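Local coordinates for flavoprotein (Thermotoga maritima, PDB 5V8S) that probably acts as an oxidoreductase, passing electrons between FMN and a di-iron centre, as flavodiiron proteins do when they reduce dioxygen or nitric oxide, at residues 55-60 with 175-180; 92-97 with 152-157. The protein carries 1 engineered substitution. All coordinates share one frame; numbering follows the deposited sequence.

In the fold
Contacts 1 and 2 are both buried and join the same two layers, the mixed sheet that holds strands 50-59 and 92-94 and the one that holds strands 152-158 and 175-179. In the chain, contact 2 is nested inside the loop closed by contact 1, and their centres lie about 8 Å apart. Each is wholly apolar where its segments meet: contact 1 is an aromatic pair with a valine at its side, contact 2 an isoleucine set against two phenylalanines. The polar chemistry lies at their ends, where Asp180 of contact 1 and His97 of contact 2 bind a common iron, FE1, so one hydrophobic core leads twice to one metal site.

Contact 1: residues 55-60 with 175-180; sequences YLVKLN and ILFSCD. With FEO (mu-oxo-diiron), chain C.
The oxo atom O that bridges the two irons also accepts hydrogen bonds from both metal-bound waters, at 2.7 Å from water 1 and 2.9 Å from water 2. Asp180 spans the same pair of irons: its OD2 lies 2.1 Å from FE1 and its OD1 equally close to FE2. A short carboxylate suits this place because its two oxygens can each take one metal. His97, Glu99 and His163 complete the protein ligands of FE1, and Asp101, the engineered Asp102 and His240 those of FE2.

Further back along 175-180, Phe177 meets Tyr55 in an offset edge-to-face pair, with ring centroids 5.5 Å apart and planes at 69°. The Phe177 edge is directed at the Tyr55 face, displaced toward the root of that ring, so that Phe177 CE2 comes within 3.7 Å of Tyr55 CB. The next atom of that rim, Phe177 CZ, rests 4.0 Å from Val57 CG2, the methyl set anti to the valine carbonyl carbon. Tyrosine fits because its ring joins the apolar core while its OH is hydrogen-bonded to Pro238 O; Leu237 also packs on both aromatic residues. Two facing beta sheets packed through such a core, with a bridging aspartate in the loop that follows a core strand, belong to the metallo-beta-lactamase fold and its di-iron site.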
loop_
_atom_site.group_PDB
_atom_site.type_symbol
_atom_site.label_atom_id
_atom_site.label_comp_id
_atom_site.label_asym_id
_atom_site.label_seq_id
_atom_site.Cartn_x
_atom_site.Cartn_y
_atom_site.Cartn_z
ATOM N N TYR A 55 -7.692 -16.816 29.604
ATOM C CA TYR A 55 -7.356 -17.806 30.619
ATOM C C TYR A 55 -8.351 -17.729 31.764
ATOM O O TYR A 55 -8.855 -16.650 32.090
ATOM C CB TYR A 55 -5.936 -17.596 31.168
ATOM C CG TYR A 55 -4.903 -17.691 30.063
ATOM C CD1 TYR A 55 -4.572 -16.576 29.303
ATOM C CD2 TYR A 55 -4.301 -18.895 29.743
ATOM C CE1 TYR A 55 -3.658 -16.658 28.259
ATOM C CE2 TYR A 55 -3.385 -18.986 28.712
ATOM C CZ TYR A 55 -3.066 -17.871 27.976
ATOM O OH TYR A 55 -2.147 -17.999 26.965
ATOM N N LEU A 56 -8.604 -18.879 32.396
ATOM C CA LEU A 56 -9.439 -18.940 33.589
ATOM C C LEU A 56 -8.659 -19.630 34.701
ATOM O O LEU A 56 -8.167 -20.750 34.517
ATOM C CB LEU A 56 -10.743 -19.703 33.326
ATOM C CG LEU A 56 -11.681 -19.777 34.541
ATOM C CD1 LEU A 56 -12.373 -18.439 34.751
ATOM C CD2 LEU A 56 -12.700 -20.891 34.381
ATOM N N VAL A 57 -8.567 -18.969 35.854
ATOM C CA VAL A 57 -7.888 -19.519 37.022
ATOM C C VAL A 57 -8.964 -19.828 38.048
ATOM O O VAL A 57 -9.644 -18.918 38.521
ATOM C CB VAL A 57 -6.841 -18.553 37.608
ATOM C CG1 VAL A 57 -5.964 -19.285 38.626
ATOM C CG2 VAL A 57 -5.983 -17.937 36.504
ATOM N N LYS A 58 -9.123 -21.104 38.393
ATOM C CA LYS A 58 -10.132 -21.527 39.353
ATOM C C LYS A 58 -9.443 -21.758 40.686
ATOM O O LYS A 58 -8.573 -22.629 40.797
ATOM C CB LYS A 58 -10.845 -22.789 38.871
ATOM C CG LYS A 58 -11.566 -22.565 37.542
ATOM C CD LYS A 58 -12.429 -23.755 37.130
ATOM C CE LYS A 58 -13.803 -23.728 37.786
ATOM N NZ LYS A 58 -14.668 -24.871 37.321
ATOM N N LEU A 59 -9.820 -20.967 41.679
ATOM C CA LEU A 59 -9.185 -20.975 42.993
ATOM C C LEU A 59 -10.227 -21.237 44.074
ATOM O O LEU A 59 -11.428 -21.332 43.814
ATOM C CB LEU A 59 -8.481 -19.630 43.233
ATOM C CG LEU A 59 -7.453 -19.260 42.153
ATOM C CD1 LEU A 59 -7.077 -17.788 42.201
ATOM C CD2 LEU A 59 -6.199 -20.136 42.316
ATOM N N ASN A 60 -9.743 -21.368 45.303
ATOM C CA ASN A 60 -10.612 -21.526 46.464
ATOM C C ASN A 60 -11.164 -20.149 46.795
ATOM O O ASN A 60 -10.453 -19.291 47.319
ATOM C CB ASN A 60 -9.824 -22.112 47.630
ATOM C CG ASN A 60 -10.634 -22.198 48.901
ATOM O OD1 ASN A 60 -11.858 -22.046 48.905
ATOM N ND2 ASN A 60 -9.949 -22.460 49.997
ATOM N N ILE A 175 4.024 -17.889 36.937
ATOM C CA ILE A 175 3.277 -17.944 35.685
ATOM C C ILE A 175 2.946 -16.519 35.280
ATOM O O ILE A 175 2.320 -15.785 36.048
ATOM C CB ILE A 175 2.003 -18.781 35.852
ATOM C CG1 ILE A 175 2.382 -20.204 36.278
ATOM C CG2 ILE A 175 1.171 -18.768 34.569
ATOM C CD1 ILE A 175 1.195 -21.072 36.624
ATOM N N LEU A 176 3.349 -16.116 34.076
ATOM C CA LEU A 176 3.148 -14.748 33.614
ATOM C C LEU A 176 2.065 -14.734 32.537
ATOM O O LEU A 176 2.224 -15.357 31.480
ATOM C CB LEU A 176 4.460 -14.185 33.056
ATOM C CG LEU A 176 4.483 -12.669 32.845
ATOM C CD1 LEU A 176 4.605 -11.956 34.181
ATOM C CD2 LEU A 176 5.616 -12.270 31.928
ATOM N N PHE A 177 0.965 -14.038 32.815
ATOM C CA PHE A 177 -0.087 -13.788 31.834
ATOM C C PHE A 177 0.240 -12.442 31.202
ATOM O O PHE A 177 0.148 -11.402 31.858
ATOM C CB PHE A 177 -1.458 -13.752 32.512
ATOM C CG PHE A 177 -1.825 -15.023 33.229
ATOM C CD1 PHE A 177 -1.486 -15.207 34.562
ATOM C CD2 PHE A 177 -2.552 -16.014 32.586
ATOM C CE1 PHE A 177 -1.855 -16.376 35.236
ATOM C CE2 PHE A 177 -2.933 -17.175 33.256
ATOM C CZ PHE A 177 -2.581 -17.355 34.577
ATOM N N SER A 178 0.683 -12.463 29.947
ATOM C CA SER A 178 1.379 -11.321 29.389
ATOM C C SER A 178 0.661 -10.656 28.226
ATOM O O SER A 178 1.176 -9.671 27.697
ATOM C CB SER A 178 2.780 -11.746 28.938
ATOM O OG SER A 178 2.706 -12.849 28.065
ATOM N N CYS A 179 -0.490 -11.174 27.801
ATOM C CA CYS A 179 -1.266 -10.604 26.702
ATOM C C CYS A 179 -0.409 -10.386 25.447
ATOM O O CYS A 179 0.139 -11.350 24.931
ATOM C CB CYS A 179 -2.034 -9.356 27.136
ATOM S SG CYS A 179 -3.445 -9.049 26.057
ATOM N N ASP A 180 -0.251 -9.159 24.936
ATOM C CA ASP A 180 0.514 -8.993 23.690
ATOM C C ASP A 180 1.994 -9.267 23.860
ATOM O O ASP A 180 2.667 -9.576 22.864
ATOM C CB ASP A 180 0.407 -7.576 23.128
ATOM C CG ASP A 180 -0.955 -7.264 22.509
ATOM O OD1 ASP A 180 -1.792 -8.182 22.379
ATOM O OD2 ASP A 180 -1.192 -6.086 22.169
HETATM FE FE1 FEO C . -2.647 -4.893 21.289
HETATM FE FE2 FEO C . -3.498 -8.187 21.070
HETATM O O FEO C . -3.837 -6.348 21.258
HETATM O O HOH W 1 -2.190 -5.692 19.283
HETATM O O HOH W 2 -2.134 -7.655 19.330
#

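Contact 2: residues 92-97 with 152-157. With FEO (mu-oxo-diiron), chain C.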
loop_
_atom_site.group_PDB
_atom_site.type_symbol
_atom_site.label_atom_id
_atom_site.label_comp_id
_atom_site.label_asym_id
_atom_site.label_seq_id
_atom_site.Cartn_x
_atom_site.Cartn_y
_atom_site.Cartn_z
ATOM N N HIS A 92 -13.619 -12.293 39.320
ATOM C CA HIS A 92 -12.611 -11.322 38.922
ATOM C C HIS A 92 -12.376 -11.423 37.429
ATOM O O HIS A 92 -12.418 -12.516 36.868
ATOM C CB HIS A 92 -11.278 -11.620 39.612
ATOM C CG HIS A 92 -11.312 -11.435 41.088
ATOM N ND1 HIS A 92 -11.921 -12.339 41.934
ATOM C CD2 HIS A 92 -10.811 -10.453 41.871
ATOM C CE1 HIS A 92 -11.800 -11.913 43.178
ATOM N NE2 HIS A 92 -11.137 -10.770 43.170
ATOM N N ILE A 93 -12.135 -10.275 36.797
ATOM C CA ILE A 93 -11.637 -10.219 35.426
ATOM C C ILE A 93 -10.415 -9.306 35.402
ATOM O O ILE A 93 -10.499 -8.135 35.796
ATOM C CB ILE A 93 -12.701 -9.718 34.428
ATOM C CG1 ILE A 93 -13.942 -10.614 34.459
ATOM C CG2 ILE A 93 -12.116 -9.693 33.012
ATOM C CD1 ILE A 93 -15.121 -10.113 33.664
ATOM N N ILE A 94 -9.286 -9.836 34.932
ATOM C CA ILE A 94 -8.051 -9.067 34.792
ATOM C C ILE A 94 -7.894 -8.674 33.333
ATOM O O ILE A 94 -7.951 -9.525 32.440
ATOM C CB ILE A 94 -6.826 -9.864 35.274
ATOM C CG1 ILE A 94 -6.945 -10.140 36.784
ATOM C CG2 ILE A 94 -5.536 -9.084 34.965
ATOM C CD1 ILE A 94 -5.800 -10.989 37.365
ATOM N N VAL A 95 -7.723 -7.386 33.101
ATOM C CA VAL A 95 -7.566 -6.828 31.762
ATOM C C VAL A 95 -6.146 -6.277 31.674
ATOM O O VAL A 95 -5.863 -5.161 32.117
ATOM C CB VAL A 95 -8.621 -5.754 31.479
ATOM C CG1 VAL A 95 -8.442 -5.184 30.079
ATOM C CG2 VAL A 95 -10.009 -6.348 31.637
ATOM N N ASN A 96 -5.235 -7.063 31.085
ATOM C CA ASN A 96 -3.854 -6.634 30.951
ATOM C C ASN A 96 -3.697 -5.529 29.901
ATOM O O ASN A 96 -2.725 -4.773 29.958
ATOM C CB ASN A 96 -2.994 -7.828 30.532
ATOM C CG ASN A 96 -2.776 -8.826 31.659
ATOM O OD1 ASN A 96 -2.330 -8.457 32.750
ATOM N ND2 ASN A 96 -3.083 -10.110 31.402
ATOM N N HIS A 97 -4.640 -5.419 28.962
ATOM C CA HIS A 97 -4.555 -4.547 27.797
ATOM C C HIS A 97 -5.953 -4.507 27.218
ATOM O O HIS A 97 -6.632 -5.537 27.156
ATOM C CB HIS A 97 -3.541 -5.178 26.821
ATOM C CG HIS A 97 -3.383 -4.524 25.472
ATOM N ND1 HIS A 97 -3.162 -3.174 25.262
ATOM C CD2 HIS A 97 -3.297 -5.101 24.252
ATOM C CE1 HIS A 97 -2.993 -2.949 23.970
ATOM N NE2 HIS A 97 -3.061 -4.106 23.335
ATOM N N LYS A 152 -4.033 -16.893 46.590
ATOM C CA LYS A 152 -2.791 -16.723 45.858
ATOM C C LYS A 152 -2.445 -15.247 45.720
ATOM O O LYS A 152 -3.323 -14.379 45.715
ATOM C CB LYS A 152 -2.898 -17.339 44.456
ATOM C CG LYS A 152 -3.313 -18.816 44.481
ATOM C CD LYS A 152 -2.228 -19.692 45.065
ATOM C CE LYS A 152 -2.585 -21.159 44.928
ATOM N NZ LYS A 152 -1.494 -22.025 45.419
ATOM N N LYS A 153 -1.154 -14.979 45.572
ATOM C CA LYS A 153 -0.645 -13.633 45.364
ATOM C C LYS A 153 -0.557 -13.353 43.864
ATOM O O LYS A 153 0.197 -14.019 43.146
ATOM C CB LYS A 153 0.738 -13.553 45.992
ATOM C CG LYS A 153 1.447 -12.226 45.874
ATOM C CD LYS A 153 2.858 -12.319 46.476
ATOM C CE LYS A 153 2.849 -12.704 47.964
ATOM N NZ LYS A 153 2.063 -11.776 48.836
ATOM N N PHE A 154 -1.339 -12.384 43.384
ATOM C CA PHE A 154 -1.225 -11.882 42.016
ATOM C C PHE A 154 -0.417 -10.590 42.041
ATOM O O PHE A 154 -0.742 -9.679 42.796
ATOM C CB PHE A 154 -2.613 -11.565 41.464
ATOM C CG PHE A 154 -3.423 -12.782 41.076
ATOM C CD1 PHE A 154 -4.003 -13.585 42.035
ATOM C CD2 PHE A 154 -3.604 -13.116 39.734
ATOM C CE1 PHE A 154 -4.749 -14.693 41.686
ATOM C CE2 PHE A 154 -4.356 -14.216 39.377
ATOM C CZ PHE A 154 -4.927 -15.014 40.367
ATOM N N LYS A 155 0.628 -10.507 41.230
ATOM C CA LYS A 155 1.493 -9.339 41.198
ATOM C C LYS A 155 1.369 -8.684 39.831
ATOM O O LYS A 155 1.464 -9.361 38.807
ATOM C CB LYS A 155 2.944 -9.747 41.447
ATOM C CG LYS A 155 3.916 -8.580 41.503
ATOM C CD LYS A 155 5.321 -9.036 41.875
ATOM C CE LYS A 155 6.203 -7.853 42.229
ATOM N NZ LYS A 155 5.667 -7.089 43.416
ATOM N N PHE A 156 1.133 -7.375 39.813
ATOM C CA PHE A 156 0.906 -6.642 38.577
ATOM C C PHE A 156 2.117 -5.776 38.272
ATOM O O PHE A 156 2.557 -4.986 39.114
ATOM C CB PHE A 156 -0.380 -5.821 38.677
ATOM C CG PHE A 156 -1.570 -6.673 38.957
ATOM C CD1 PHE A 156 -2.199 -7.347 37.940
ATOM C CD2 PHE A 156 -1.983 -6.897 40.261
ATOM C CE1 PHE A 156 -3.260 -8.186 38.191
ATOM C CE2 PHE A 156 -3.046 -7.724 40.518
ATOM C CZ PHE A 156 -3.685 -8.382 39.477
ATOM N N VAL A 157 2.647 -5.925 37.066
ATOM C CA VAL A 157 3.845 -5.220 36.647
ATOM C C VAL A 157 3.486 -4.397 35.416
ATOM O O VAL A 157 3.113 -4.955 34.375
ATOM C CB VAL A 157 4.974 -6.206 36.330
ATOM C CG1 VAL A 157 6.196 -5.461 35.842
ATOM C CG2 VAL A 157 5.285 -7.086 37.558
HETATM FE FE1 FEO C . -2.647 -4.893 21.289
HETATM FE FE2 FEO C . -3.498 -8.187 21.070
HETATM O O FEO C . -3.837 -6.348 21.258
HETATM O O HOH W 1 -2.190 -5.692 19.283
HETATM O O HOH W 2 -2.134 -7.655 19.330
#
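Ile94 is the first residue of 92-97 to reach strand 152-157, and it carries the contact by turning its long branch into the corner formed by two phenylalanines. The CD1 methyl lies 3.9 Å from Phe154 CD2 and, by a second approach of equal length, from Phe156 CE1. The two rings receive it differently. Phe156 comes from the opposite direction and offers its edge, with CD1 near the plane of the ring; Phe154 slants across the isoleucine. Reach comes from the extended outer torsion of Ile94 (chi2 177°), which carries CD1 well clear of the backbone, while the shorter branch stays in play, CG2 being 4.0 Å from Phe156 CE1. A branched aliphatic residue is well suited here, since the long branch reaches both rings while the short one adds a second contact to Phe156. Val64, Ile66 and Thr170 close in around Ile94.

Two residues on, the strand has given way to loop and the character changes. Asn96 is buried, and its polar groups are held: its OD1 is hydrogen-bonded to Thr170 OG1 and its backbone N to Asp67 OD1, bonds that probably help fix the loop ahead of the metal ligand.

His97 then extends with CG anti to the backbone N (chi1 174°), which brings NE2 to 2.2 Å from FE1. The bridging oxo atom O lies at the edge of the imidazole, near its plane. The other ring nitrogen, ND1, is hydrogen-bonded to Asp166 OD1, a second-shell partner which, together with the iron on NE2, helps to fix the rotation of the ring; the Trp164 ring meets the imidazole edge-to-face. A histidine closely following a core strand, in the sequence His-x-Glu-x-Asp, is the signature of the metal site in the metallo-beta-lactamase-like domain of flavodiiron proteins.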